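Local coordinates for hypothetical protein, IPT/TIG domain protein (Bacteroides ovatus, PDB 4HW6) that is of unknown function but probably binds carbohydrate as an auxiliary nutrient-binding protein, joining an IPT/TIG domain to a six-bladed beta-propeller, at residues 33-47 and 61-73. Numbering follows the deposited sequence. Where two conformers were deposited one is given.
Sequences GTRVVVYGRNFGNDV and VINVKGESLLCIC
Leu69 lies between Val38 and Phe43 on the buried face of an antiparallel strand pair, in the immunoglobulin-like (E-set) IPT/TIG domain. Its CD1 runs alongside Val38, 3.9 Å from CB, while CD2 approaches Phe43 CD2 obliquely at the same separation. With the Leu69 CG between backbone N and carbonyl carbon (chi1 63°) and chi2 at 78°, one methyl faces the valine and the other the ring. The Phe43 ring in turn presents its edge to the backbone of Ser68, with Phe43 CD2 3.7 Å from Ser68 C. Val64 adds to this packing: its CG2 presses on Phe43 CB at 3.5 Å, and CG1 packs against the backbone at Asp46 and Val47. On the other face, Leu70 CD1 meets Val37 CG2, and Ile62 CD1 lies over one face of the Arg35 guanidinium, the two side chains crossing at about a right angle.

Paired backbone bonds tie Val36 to Cys71 and Val38 to Leu69. Beyond Tyr39 the partners are Glu67 and Gly66: Gly40 N binds Glu67 O from well above the carbonyl plane, whereas Phe43 N reaches Gly66 O on a lone pair at 3.0 Å. A water accepts from Asn42 N (2.7 Å) and donates to Glu67 OE2, which Thr12 OG1 also binds; the water's bond to Gly66 O is weak. Glu67 OE2 stays 4.4 Å from Arg41 NH1 and well out of the guanidinium plane, so no N-H points at it and only a loose charge attraction is likely.

In the hairpin of strands 57-64 and 68-72, Ile62 and Asn63 both face Leu70 as a classic beta bulge. Strand 35-41 lies between 68-72 and 21-30 in the sheet, antiparallel to both, while Val84 of strand 82-87 packs on Val38, Phe43 and Leu69.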
ATOM      1  N   GLY A  33     -13.516   2.462  21.890  1.00 39.90           N
ATOM      2  CA  GLY A  33     -13.566   3.077  23.206  1.00 41.09           C
ATOM      3  C   GLY A  33     -14.857   3.832  23.491  1.00 37.81           C
ATOM      4  O   GLY A  33     -15.039   4.326  24.591  1.00 43.00           O
ATOM      5  N   THR A  34     -15.750   3.940  22.507  1.00 37.79           N
ATOM      6  CA  THR A  34     -17.037   4.627  22.701  1.00 37.07           C
ATOM      7  C   THR A  34     -17.890   3.808  23.662  1.00 35.35           C
ATOM      8  O   THR A  34     -18.047   2.597  23.443  1.00 33.35           O
ATOM      9  CB  THR A  34     -17.851   4.712  21.389  1.00 36.98           C
ATOM     10  OG1 THR A  34     -17.218   5.597  20.469  1.00 39.86           O
ATOM     11  CG2 THR A  34     -19.318   5.192  21.644  1.00 34.01           C
ATOM     12  N   ARG A  35     -18.412   4.440  24.715  1.00 33.21           N
ATOM     13  CA  ARG A  35     -19.385   3.764  25.570  0.50 32.87           C
ATOM     14  C   ARG A  35     -20.708   3.650  24.823  1.00 31.51           C
ATOM     15  O   ARG A  35     -21.283   4.654  24.367  1.00 34.09           O
ATOM     16  CB  ARG A  35     -19.562   4.467  26.919  0.50 34.71           C
ATOM     17  CG  ARG A  35     -18.521   4.045  27.949  0.50 36.74           C
ATOM     18  CD  ARG A  35     -17.289   4.935  27.911  0.50 39.02           C
ATOM     19  NE  ARG A  35     -16.111   4.323  28.530  0.50 40.53           N
ATOM     20  CZ  ARG A  35     -15.976   4.114  29.831  0.50 40.68           C
ATOM     21  NH1 ARG A  35     -16.951   4.451  30.657  0.50 41.65           N
ATOM     22  NH2 ARG A  35     -14.876   3.549  30.301  0.50 42.30           N
ATOM     23  N   VAL A  36     -21.180   2.419  24.668  1.00 29.33           N
ATOM     24  CA  VAL A  36     -22.433   2.180  23.980  1.00 27.40           C
ATOM     25  C   VAL A  36     -23.417   1.545  24.945  1.00 28.20           C
ATOM     26  O   VAL A  36     -23.103   0.538  25.586  1.00 26.38           O
ATOM     27  CB  VAL A  36     -22.242   1.239  22.791  1.00 27.07           C
ATOM     28  CG1 VAL A  36     -23.550   1.052  22.054  1.00 24.64           C
ATOM     29  CG2 VAL A  36     -21.162   1.773  21.858  1.00 27.30           C
ATOM     30  N   VAL A  37     -24.609   2.125  25.028  1.00 28.61           N
ATOM     31  CA  VAL A  37     -25.700   1.513  25.772  1.00 28.46           C
ATOM     32  C   VAL A  37     -26.547   0.708  24.796  1.00 27.38           C
ATOM     33  O   VAL A  37     -27.013   1.249  23.786  1.00 27.87           O
ATOM     34  CB  VAL A  37     -26.550   2.556  26.529  1.00 30.98           C
ATOM     35  CG1 VAL A  37     -27.681   1.863  27.291  1.00 31.72           C
ATOM     36  CG2 VAL A  37     -25.657   3.344  27.475  1.00 32.68           C
ATOM     37  N   VAL A  38     -26.707  -0.585  25.079  1.00 25.77           N
ATOM     38  CA  VAL A  38     -27.534  -1.466  24.253  1.00 27.14           C
ATOM     39  C   VAL A  38     -28.850  -1.715  24.993  1.00 29.21           C
ATOM     40  O   VAL A  38     -28.835  -1.968  26.202  1.00 30.23           O
ATOM     41  CB  VAL A  38     -26.770  -2.776  23.940  1.00 24.94           C
ATOM     42  CG1 VAL A  38     -27.624  -3.717  23.097  1.00 25.24           C
ATOM     43  CG2 VAL A  38     -25.436  -2.442  23.254  1.00 25.26           C
ATOM     44  N   TYR A  39     -29.986  -1.610  24.290  1.00 29.18           N
ATOM     45  CA  TYR A  39     -31.309  -1.714  24.909  1.00 31.51           C
ATOM     46  C   TYR A  39     -32.017  -2.930  24.330  1.00 31.36           C
ATOM     47  O   TYR A  39     -31.828  -3.261  23.162  1.00 29.76           O
ATOM     48  CB  TYR A  39     -32.171  -0.477  24.617  1.00 33.35           C
ATOM     49  CG  TYR A  39     -31.644   0.821  25.170  1.00 33.60           C
ATOM     50  CD1 TYR A  39     -31.999   1.261  26.442  1.00 35.66           C
ATOM     51  CD2 TYR A  39     -30.796   1.613  24.415  1.00 34.37           C
ATOM     52  CE1 TYR A  39     -31.510   2.457  26.950  1.00 37.60           C
ATOM     53  CE2 TYR A  39     -30.304   2.805  24.907  1.00 35.74           C
ATOM     54  CZ  TYR A  39     -30.662   3.228  26.172  1.00 36.76           C
ATOM     55  OH  TYR A  39     -30.144   4.429  26.630  1.00 41.15           O
ATOM     56  N   GLY A  40     -32.835  -3.586  25.136  1.00 32.76           N
ATOM     57  CA  GLY A  40     -33.621  -4.705  24.643  1.00 33.60           C
ATOM     58  C   GLY A  40     -34.282  -5.470  25.761  1.00 36.12           C
ATOM     59  O   GLY A  40     -34.738  -4.865  26.736  1.00 38.99           O
ATOM     60  N   ARG A  41     -34.357  -6.792  25.615  1.00 35.92           N
ATOM     61  CA  ARG A  41     -34.994  -7.631  26.637  1.00 39.10           C
ATOM     62  C   ARG A  41     -34.147  -8.840  27.000  1.00 36.46           C
ATOM     63  O   ARG A  41     -33.526  -9.450  26.133  1.00 32.61           O
ATOM     64  CB  ARG A  41     -36.374  -8.151  26.179  1.00 47.11           C
ATOM     65  CG  ARG A  41     -37.313  -7.126  25.551  1.00 53.28           C
ATOM     66  CD  ARG A  41     -38.674  -7.130  26.231  1.00 62.50           C
ATOM     67  NE  ARG A  41     -38.625  -6.360  27.476  1.00 67.44           N
ATOM     68  CZ  ARG A  41     -39.589  -6.320  28.397  1.00 68.50           C
ATOM     69  NH1 ARG A  41     -39.422  -5.574  29.488  1.00 64.17           N
ATOM     70  NH2 ARG A  41     -40.711  -7.024  28.243  1.00 72.96           N
ATOM     71  N   ASN A  42     -34.176  -9.198  28.285  1.00 37.36           N
ATOM     72  CA  ASN A  42     -33.685 -10.491  28.779  1.00 37.94           C
ATOM     73  C   ASN A  42     -32.161 -10.615  28.762  1.00 36.10           C
ATOM     74  O   ASN A  42     -31.615 -11.668  28.442  1.00 35.34           O
ATOM     75  CB  ASN A  42     -34.359 -11.658  28.025  1.00 39.13           C
ATOM     76  CG  ASN A  42     -34.312 -12.974  28.796  1.00 41.15           C
ATOM     77  OD1 ASN A  42     -34.271 -12.993  30.029  1.00 42.33           O
ATOM     78  ND2 ASN A  42     -34.328 -14.081  28.068  1.00 41.24           N
ATOM     79  N   PHE A  43     -31.487  -9.524  29.125  1.00 34.29           N
ATOM     80  CA  PHE A  43     -30.027  -9.491  29.235  1.00 34.02           C
ATOM     81  C   PHE A  43     -29.545 -10.039  30.582  1.00 35.29           C
ATOM     82  O   PHE A  43     -28.346 -10.297  30.762  1.00 34.43           O
ATOM     83  CB  PHE A  43     -29.486  -8.058  29.090  1.00 32.28           C
ATOM     84  CG  PHE A  43     -29.755  -7.395  27.752  1.00 31.43           C
ATOM     85  CD1 PHE A  43     -30.225  -8.095  26.655  1.00 30.55           C
ATOM     86  CD2 PHE A  43     -29.513  -6.037  27.607  1.00 30.69           C
ATOM     87  CE1 PHE A  43     -30.450  -7.458  25.448  1.00 30.67           C
ATOM     88  CE2 PHE A  43     -29.732  -5.391  26.398  1.00 31.38           C
ATOM     89  CZ  PHE A  43     -30.215  -6.101  25.315  1.00 30.20           C
ATOM     90  N   GLY A  44     -30.470 -10.185  31.524  1.00 38.80           N
ATOM     91  CA  GLY A  44     -30.148 -10.671  32.861  1.00 42.92           C
ATOM     92  C   GLY A  44     -29.548  -9.554  33.692  1.00 44.40           C
ATOM     93  O   GLY A  44     -29.505  -8.407  33.255  1.00 42.12           O
ATOM     94  N   ASN A  45     -29.096  -9.891  34.896  1.00 47.69           N
ATOM     95  CA  ASN A  45     -28.539  -8.900  35.824  1.00 50.02           C
ATOM     96  C   ASN A  45     -27.154  -9.285  36.346  1.00 50.30           C
ATOM     97  O   ASN A  45     -26.749  -8.849  37.420  1.00 54.08           O
ATOM     98  CB  ASN A  45     -29.506  -8.663  36.991  1.00 53.04           C
ATOM     99  CG  ASN A  45     -29.725  -9.905  37.842  1.00 55.82           C
ATOM    100  OD1 ASN A  45     -28.914 -10.828  37.835  1.00 55.23           O
ATOM    101  ND2 ASN A  45     -30.828  -9.931  38.580  1.00 58.55           N
ATOM    102  N   ASP A  46     -26.438 -10.096  35.575  1.00 49.99           N
ATOM    103  CA  ASP A  46     -25.111 -10.573  35.949  1.00 52.19           C
ATOM    104  C   ASP A  46     -24.121 -10.266  34.826  1.00 48.45           C
ATOM    105  O   ASP A  46     -24.200 -10.856  33.744  1.00 45.88           O
ATOM    106  CB  ASP A  46     -25.165 -12.080  36.231  1.00 55.87           C
ATOM    107  CG  ASP A  46     -23.894 -12.611  36.872  1.00 60.21           C
ATOM    108  OD1 ASP A  46     -22.837 -11.946  36.771  1.00 61.60           O
ATOM    109  OD2 ASP A  46     -23.955 -13.707  37.471  1.00 62.04           O
ATOM    110  N   VAL A  47     -23.171  -9.371  35.110  1.00 49.05           N
ATOM    111  CA  VAL A  47     -22.210  -8.894  34.111  0.50 46.49           C
ATOM    112  C   VAL A  47     -21.298 -10.020  33.611  1.00 46.18           C
ATOM    113  O   VAL A  47     -20.967 -10.091  32.427  1.00 42.39           O
ATOM    114  CB  VAL A  47     -21.332  -7.753  34.676  0.50 48.38           C
ATOM    115  CG1 VAL A  47     -20.558  -7.075  33.562  0.50 45.74           C
ATOM    116  CG2 VAL A  47     -22.181  -6.733  35.424  0.50 50.26           C
ATOM    117  N   VAL A  61     -18.063  -5.413  28.831  1.00 32.68           N
ATOM    118  CA  VAL A  61     -19.354  -5.062  29.398  1.00 33.06           C
ATOM    119  C   VAL A  61     -19.119  -4.455  30.774  1.00 36.05           C
ATOM    120  O   VAL A  61     -18.470  -5.073  31.629  1.00 39.06           O
ATOM    121  CB  VAL A  61     -20.269  -6.299  29.533  1.00 31.99           C
ATOM    122  CG1 VAL A  61     -21.602  -5.913  30.165  1.00 32.28           C
ATOM    123  CG2 VAL A  61     -20.491  -6.950  28.178  1.00 30.11           C
ATOM    124  N   ILE A  62     -19.651  -3.250  30.975  1.00 35.27           N
ATOM    125  CA  ILE A  62     -19.498  -2.506  32.228  1.00 37.11           C
ATOM    126  C   ILE A  62     -20.641  -2.749  33.212  1.00 38.91           C
ATOM    127  O   ILE A  62     -20.409  -2.922  34.407  1.00 41.48           O
ATOM    128  CB  ILE A  62     -19.393  -0.998  31.952  1.00 37.26           C
ATOM    129  CG1 ILE A  62     -18.165  -0.723  31.088  1.00 37.76           C
ATOM    130  CG2 ILE A  62     -19.329  -0.207  33.262  1.00 40.26           C
ATOM    131  CD1 ILE A  62     -17.891   0.753  30.878  1.00 39.53           C
ATOM    132  N   ASN A  63     -21.874  -2.743  32.720  1.00 37.14           N
ATOM    133  CA  ASN A  63     -23.023  -3.101  33.556  1.00 39.90           C
ATOM    134  C   ASN A  63     -24.090  -3.779  32.712  1.00 37.05           C
ATOM    135  O   ASN A  63     -24.057  -3.705  31.470  1.00 33.76           O
ATOM    136  CB  ASN A  63     -23.564  -1.875  34.335  1.00 42.69           C
ATOM    137  CG  ASN A  63     -24.292  -0.864  33.453  1.00 41.97           C
ATOM    138  OD1 ASN A  63     -25.230  -1.205  32.732  1.00 41.51           O
ATOM    139  ND2 ASN A  63     -23.887   0.397  33.543  1.00 43.55           N
ATOM    140  N   VAL A  64     -25.002  -4.471  33.383  1.00 38.27           N
ATOM    141  CA  VAL A  64     -26.180  -5.039  32.736  1.00 38.49           C
ATOM    142  C   VAL A  64     -27.361  -4.865  33.700  1.00 41.75           C
ATOM    143  O   VAL A  64     -27.217  -5.070  34.903  1.00 45.54           O
ATOM    144  CB  VAL A  64     -25.957  -6.519  32.320  1.00 37.28           C
ATOM    145  CG1 VAL A  64     -25.696  -7.404  33.527  1.00 39.92           C
ATOM    146  CG2 VAL A  64     -27.140  -7.038  31.507  1.00 35.22           C
ATOM    147  N   LYS A  65     -28.509  -4.448  33.169  1.00 42.53           N
ATOM    148  CA  LYS A  65     -29.669  -4.085  33.983  1.00 46.24           C
ATOM    149  C   LYS A  65     -30.965  -4.679  33.420  1.00 46.13           C
ATOM    150  O   LYS A  65     -32.028  -4.061  33.505  1.00 45.10           O
ATOM    151  CB  LYS A  65     -29.799  -2.557  34.071  1.00 47.70           C
ATOM    152  CG  LYS A  65     -28.496  -1.835  34.358  1.00 48.26           C
ATOM    153  CD  LYS A  65     -28.730  -0.364  34.645  1.00 51.37           C
ATOM    154  CE  LYS A  65     -27.426   0.356  34.955  1.00 52.69           C
ATOM    155  NZ  LYS A  65     -27.665   1.568  35.774  1.00 57.65           N
ATOM    156  N   GLY A  66     -30.871  -5.880  32.851  1.00 43.90           N
ATOM    157  CA  GLY A  66     -32.039  -6.586  32.328  1.00 43.80           C
ATOM    158  C   GLY A  66     -32.503  -6.115  30.963  1.00 41.84           C
ATOM    159  O   GLY A  66     -32.584  -6.913  30.028  1.00 43.33           O
ATOM    160  N   GLU A  67     -32.837  -4.826  30.855  1.00 40.53           N
ATOM    161  CA  GLU A  67     -33.346  -4.246  29.612  1.00 38.64           C
ATOM    162  C   GLU A  67     -32.344  -3.283  28.982  1.00 37.07           C
ATOM    163  O   GLU A  67     -32.618  -2.690  27.938  1.00 37.43           O
ATOM    164  CB  GLU A  67     -34.673  -3.526  29.859  1.00 44.82           C
ATOM    165  CG  GLU A  67     -35.795  -4.435  30.349  1.00 46.92           C
ATOM    166  CD  GLU A  67     -35.662  -4.835  31.816  1.00 53.18           C
ATOM    167  OE1 GLU A  67     -35.318  -3.968  32.654  1.00 57.08           O
ATOM    168  OE2 GLU A  67     -35.918  -6.018  32.141  1.00 53.45           O
ATOM    169  N   SER A  68     -31.183  -3.131  29.616  1.00 35.82           N
ATOM    170  CA  SER A  68     -30.067  -2.418  29.007  1.00 32.66           C
ATOM    171  C   SER A  68     -28.738  -2.967  29.508  1.00 31.86           C
ATOM    172  O   SER A  68     -28.673  -3.667  30.516  1.00 34.05           O
ATOM    173  CB  SER A  68     -30.128  -0.917  29.301  1.00 34.51           C
ATOM    174  OG  SER A  68     -29.920  -0.670  30.682  1.00 37.07           O
ATOM    175  N   LEU A  69     -27.680  -2.650  28.770  1.00 29.12           N
ATOM    176  CA  LEU A  69     -26.317  -2.900  29.224  1.00 29.07           C
ATOM    177  C   LEU A  69     -25.437  -1.792  28.663  1.00 29.33           C
ATOM    178  O   LEU A  69     -25.792  -1.151  27.667  1.00 28.27           O
ATOM    179  CB  LEU A  69     -25.826  -4.298  28.797  1.00 28.41           C
ATOM    180  CG  LEU A  69     -25.692  -4.628  27.304  1.00 26.29           C
ATOM    181  CD1 LEU A  69     -24.410  -4.003  26.737  1.00 26.26           C
ATOM    182  CD2 LEU A  69     -25.662  -6.142  27.075  1.00 26.01           C
ATOM    183  N   LEU A  70     -24.329  -1.542  29.353  1.00 29.08           N
ATOM    184  CA  LEU A  70     -23.327  -0.584  28.941  1.00 29.70           C
ATOM    185  C   LEU A  70     -22.069  -1.349  28.565  1.00 29.15           C
ATOM    186  O   LEU A  70     -21.575  -2.167  29.354  1.00 29.97           O
ATOM    187  CB  LEU A  70     -23.017   0.384  30.087  1.00 32.64           C
ATOM    188  CG  LEU A  70     -21.931   1.450  29.875  1.00 34.27           C
ATOM    189  CD1 LEU A  70     -22.351   2.449  28.807  1.00 33.59           C
ATOM    190  CD2 LEU A  70     -21.613   2.174  31.177  1.00 38.53           C
ATOM    191  N   CYS A  71     -21.549  -1.088  27.369  1.00 27.67           N
ATOM    192  CA  CYS A  71     -20.333  -1.746  26.920  1.00 29.18           C
ATOM    193  C   CYS A  71     -19.415  -0.745  26.207  1.00 30.59           C
ATOM    194  O   CYS A  71     -19.779   0.425  26.009  1.00 30.40           O
ATOM    195  CB  CYS A  71     -20.673  -2.952  26.028  1.00 28.31           C
ATOM    196  SG  CYS A  71     -21.312  -2.481  24.414  1.00 28.00           S
ATOM    197  N   ILE A  72     -18.210  -1.200  25.891  1.00 29.80           N
ATOM    198  CA  ILE A  72     -17.203  -0.378  25.234  1.00 29.82           C
ATOM    199  C   ILE A  72     -16.938  -0.926  23.843  1.00 29.10           C
ATOM    200  O   ILE A  72     -16.580  -2.108  23.674  1.00 29.54           O
ATOM    201  CB  ILE A  72     -15.894  -0.366  26.054  1.00 32.86           C
ATOM    202  CG1 ILE A  72     -16.142   0.230  27.441  1.00 35.12           C
ATOM    203  CG2 ILE A  72     -14.788   0.418  25.349  1.00 33.39           C
ATOM    204  CD1 ILE A  72     -14.902   0.202  28.316  1.00 40.44           C
ATOM    205  N   CYS A  73     -17.111  -0.078  22.835  1.00 29.66           N
ATOM    206  CA  CYS A  73     -16.888  -0.480  21.450  1.00 29.63           C
ATOM    207  C   CYS A  73     -15.427  -0.903  21.226  1.00 31.03           C
ATOM    208  O   CYS A  73     -14.508  -0.163  21.577  1.00 30.61           O
ATOM    209  CB  CYS A  73     -17.208   0.679  20.501  1.00 32.73           C
ATOM    210  SG  CYS A  73     -17.118   0.190  18.771  1.00 36.83           S
TER
HETATM  211  O   HOH W   1     -35.464  -8.233  30.444  1.00 43.39           O